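Local coordinates for sulfate permease family protein (Vibrio cholerae, PDB 4DGH) that probably takes part in anion transport across the membrane as a SulP-family permease, of which this chain is the STAS domain, at residues Gln46-Ile51 with Arg80-Leu85. Residues are numbered along the deposited sequence; the frame is centred on the assembly and turned at random.
Sequences QETPQI and RGIKVL
In the parallel sheet of the STAS domain, two neighbouring strands begin where I51 pairs with K83, their CA atoms 4.8 Å apart. Helix 64-78 links strand 51-55 to strand 83-87 in a beta-alpha-beta crossover, and the approaches to both strands pack together here. The parallel bridge is established by K83 bonding to the residues on both sides of I51: its N to Q50 O (3.0 Å, 163° at the hydrogen) and its backbone also to L52. A CA-H...O contact from I51 CA to K83 O, 3.3 Å, supports the same register. Before the bridge in both segments, I82 has CG1 beside the backbone N (chi1 -48°), which lays CG1 3.6 Å from P49 O. I82 CD1 lies 4.2 Å from P49 CD, and M42 of helix 32-44 touches both residues. In the conformer described, the R80 chain, bent at chi2 and chi3, brings its guanidinium back to the other loop, where NH1 bonds to I45 O. At the sheet end, I51 CG2 meets L85 CD1 at 4.0 Å. At the loop end, the same R80 conformer reaches Q46 O through NH2 in the guanidinium plane, a weak bond of 3.3 Å.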
loop_
_atom_site.group_PDB
_atom_site.type_symbol
_atom_site.label_atom_id
_atom_site.label_comp_id
_atom_site.label_asym_id
_atom_site.label_seq_id
_atom_site.Cartn_x
_atom_site.Cartn_y
_atom_site.Cartn_z
ATOM N N GLN A 46 -0.836 -6.243 -23.318
ATOM C CA GLN A 46 -1.047 -6.515 -24.716
ATOM C C GLN A 46 -2.320 -7.334 -24.875
ATOM O O GLN A 46 -3.176 -7.013 -25.700
ATOM C CB GLN A 46 0.159 -7.284 -25.308
ATOM C CG GLN A 46 0.136 -7.333 -26.851
ATOM C CD GLN A 46 -0.099 -5.946 -27.508
ATOM O OE1 GLN A 46 0.496 -4.903 -27.115
ATOM N NE2 GLN A 46 -0.987 -5.925 -28.501
ATOM N N GLU A 47 -2.444 -8.390 -24.083
ATOM C CA GLU A 47 -3.591 -9.253 -24.138
ATOM C C GLU A 47 -4.430 -9.062 -22.914
ATOM O O GLU A 47 -3.888 -8.972 -21.771
ATOM C CB GLU A 47 -3.176 -10.670 -24.094
ATOM C CG GLU A 47 -2.753 -11.187 -25.424
ATOM C CD GLU A 47 -2.300 -12.589 -25.240
ATOM O OE1 GLU A 47 -3.113 -13.371 -24.679
ATOM O OE2 GLU A 47 -1.133 -12.861 -25.600
ATOM N N THR A 48 -5.732 -9.047 -23.164
ATOM C CA THR A 48 -6.730 -8.919 -22.102
ATOM C C THR A 48 -7.572 -10.178 -21.920
ATOM O O THR A 48 -7.810 -10.952 -22.847
ATOM C CB THR A 48 -7.599 -7.636 -22.264
ATOM O OG1 THR A 48 -8.237 -7.640 -23.555
ATOM C CG2 THR A 48 -6.718 -6.346 -22.121
ATOM N N PRO A 49 -8.075 -10.395 -20.673
ATOM C CA PRO A 49 -8.922 -11.553 -20.467
ATOM C C PRO A 49 -10.286 -11.311 -21.180
ATOM O O PRO A 49 -10.610 -10.175 -21.449
ATOM C CB PRO A 49 -9.115 -11.568 -18.907
ATOM C CG PRO A 49 -8.916 -10.139 -18.469
ATOM C CD PRO A 49 -8.030 -9.463 -19.531
ATOM N N GLN A 50 -11.028 -12.381 -21.489
ATOM C CA GLN A 50 -12.444 -12.311 -21.907
ATOM C C GLN A 50 -13.395 -11.802 -20.757
ATOM O O GLN A 50 -14.331 -11.014 -20.994
ATOM C CB GLN A 50 -12.892 -13.697 -22.498
ATOM C CG GLN A 50 -14.390 -13.830 -22.870
ATOM C CD GLN A 50 -14.897 -15.255 -23.207
ATOM O OE1 GLN A 50 -14.120 -16.171 -23.500
ATOM N NE2 GLN A 50 -16.196 -15.448 -23.119
ATOM N N ILE A 51 -13.166 -12.299 -19.540
ATOM C CA ILE A 51 -14.001 -12.075 -18.366
ATOM C C ILE A 51 -13.145 -11.653 -17.180
ATOM O O ILE A 51 -12.055 -12.255 -16.898
ATOM C CB ILE A 51 -14.820 -13.337 -17.973
ATOM C CG1 ILE A 51 -15.685 -13.801 -19.209
ATOM C CG2 ILE A 51 -15.686 -13.089 -16.716
ATOM C CD1 ILE A 51 -16.499 -15.077 -18.974
ATOM N N ARG A 80 -12.258 -2.109 -23.572
ATOM C CA ARG A 80 -11.343 -3.107 -24.214
ATOM C C ARG A 80 -11.993 -4.476 -24.584
ATOM O O ARG A 80 -11.338 -5.393 -25.082
ATOM C CB ARG A 80 -10.060 -3.351 -23.414
ATOM C CG ARG A 80 -9.160 -2.114 -23.213
ATOM C CD ARG A 80 -7.660 -2.422 -23.113
ATOM N NE ARG A 80 -7.157 -3.403 -24.075
ATOM C CZ ARG A 80 -5.934 -3.922 -24.055
ATOM N NH1 ARG A 80 -5.017 -3.517 -23.129
ATOM N NH2 ARG A 80 -5.603 -4.832 -24.990
ATOM N N GLY A 81 -13.281 -4.610 -24.371
ATOM C CA GLY A 81 -13.936 -5.819 -24.711
ATOM C C GLY A 81 -14.070 -6.771 -23.530
ATOM O O GLY A 81 -14.578 -7.881 -23.724
ATOM N N ILE A 82 -13.739 -6.337 -22.319
ATOM C CA ILE A 82 -13.803 -7.252 -21.137
ATOM C C ILE A 82 -15.202 -7.227 -20.539
ATOM O O ILE A 82 -15.749 -6.142 -20.263
ATOM C CB ILE A 82 -12.767 -6.895 -20.094
ATOM C CG1 ILE A 82 -11.413 -6.706 -20.769
ATOM C CG2 ILE A 82 -12.736 -7.983 -18.973
ATOM C CD1 ILE A 82 -10.390 -5.956 -19.924
ATOM N N LYS A 83 -15.773 -8.429 -20.373
ATOM C CA LYS A 83 -17.013 -8.604 -19.637
ATOM C C LYS A 83 -16.696 -8.665 -18.147
ATOM O O LYS A 83 -15.813 -9.421 -17.728
ATOM C CB LYS A 83 -17.640 -9.933 -20.073
ATOM C CG LYS A 83 -18.884 -10.328 -19.337
ATOM C CD LYS A 83 -19.550 -11.548 -20.032
ATOM C CE LYS A 83 -20.946 -11.722 -19.504
ATOM N NZ LYS A 83 -21.699 -12.807 -20.259
ATOM N N VAL A 84 -17.382 -7.862 -17.365
ATOM C CA VAL A 84 -17.082 -7.699 -15.973
ATOM C C VAL A 84 -18.208 -8.316 -15.167
ATOM O O VAL A 84 -19.415 -7.999 -15.443
ATOM C CB VAL A 84 -16.888 -6.237 -15.602
ATOM C CG1 VAL A 84 -16.683 -6.076 -14.068
ATOM C CG2 VAL A 84 -15.799 -5.581 -16.471
ATOM N N LEU A 85 -17.865 -9.304 -14.325
ATOM C CA LEU A 85 -18.808 -9.810 -13.337
ATOM C C LEU A 85 -18.454 -9.207 -11.960
ATOM O O LEU A 85 -17.296 -8.932 -11.699
ATOM C CB LEU A 85 -18.750 -11.338 -13.200
ATOM C CG LEU A 85 -19.314 -12.273 -14.284
ATOM C CD1 LEU A 85 -19.334 -11.742 -15.696
ATOM C CD2 LEU A 85 -18.851 -13.715 -14.174
#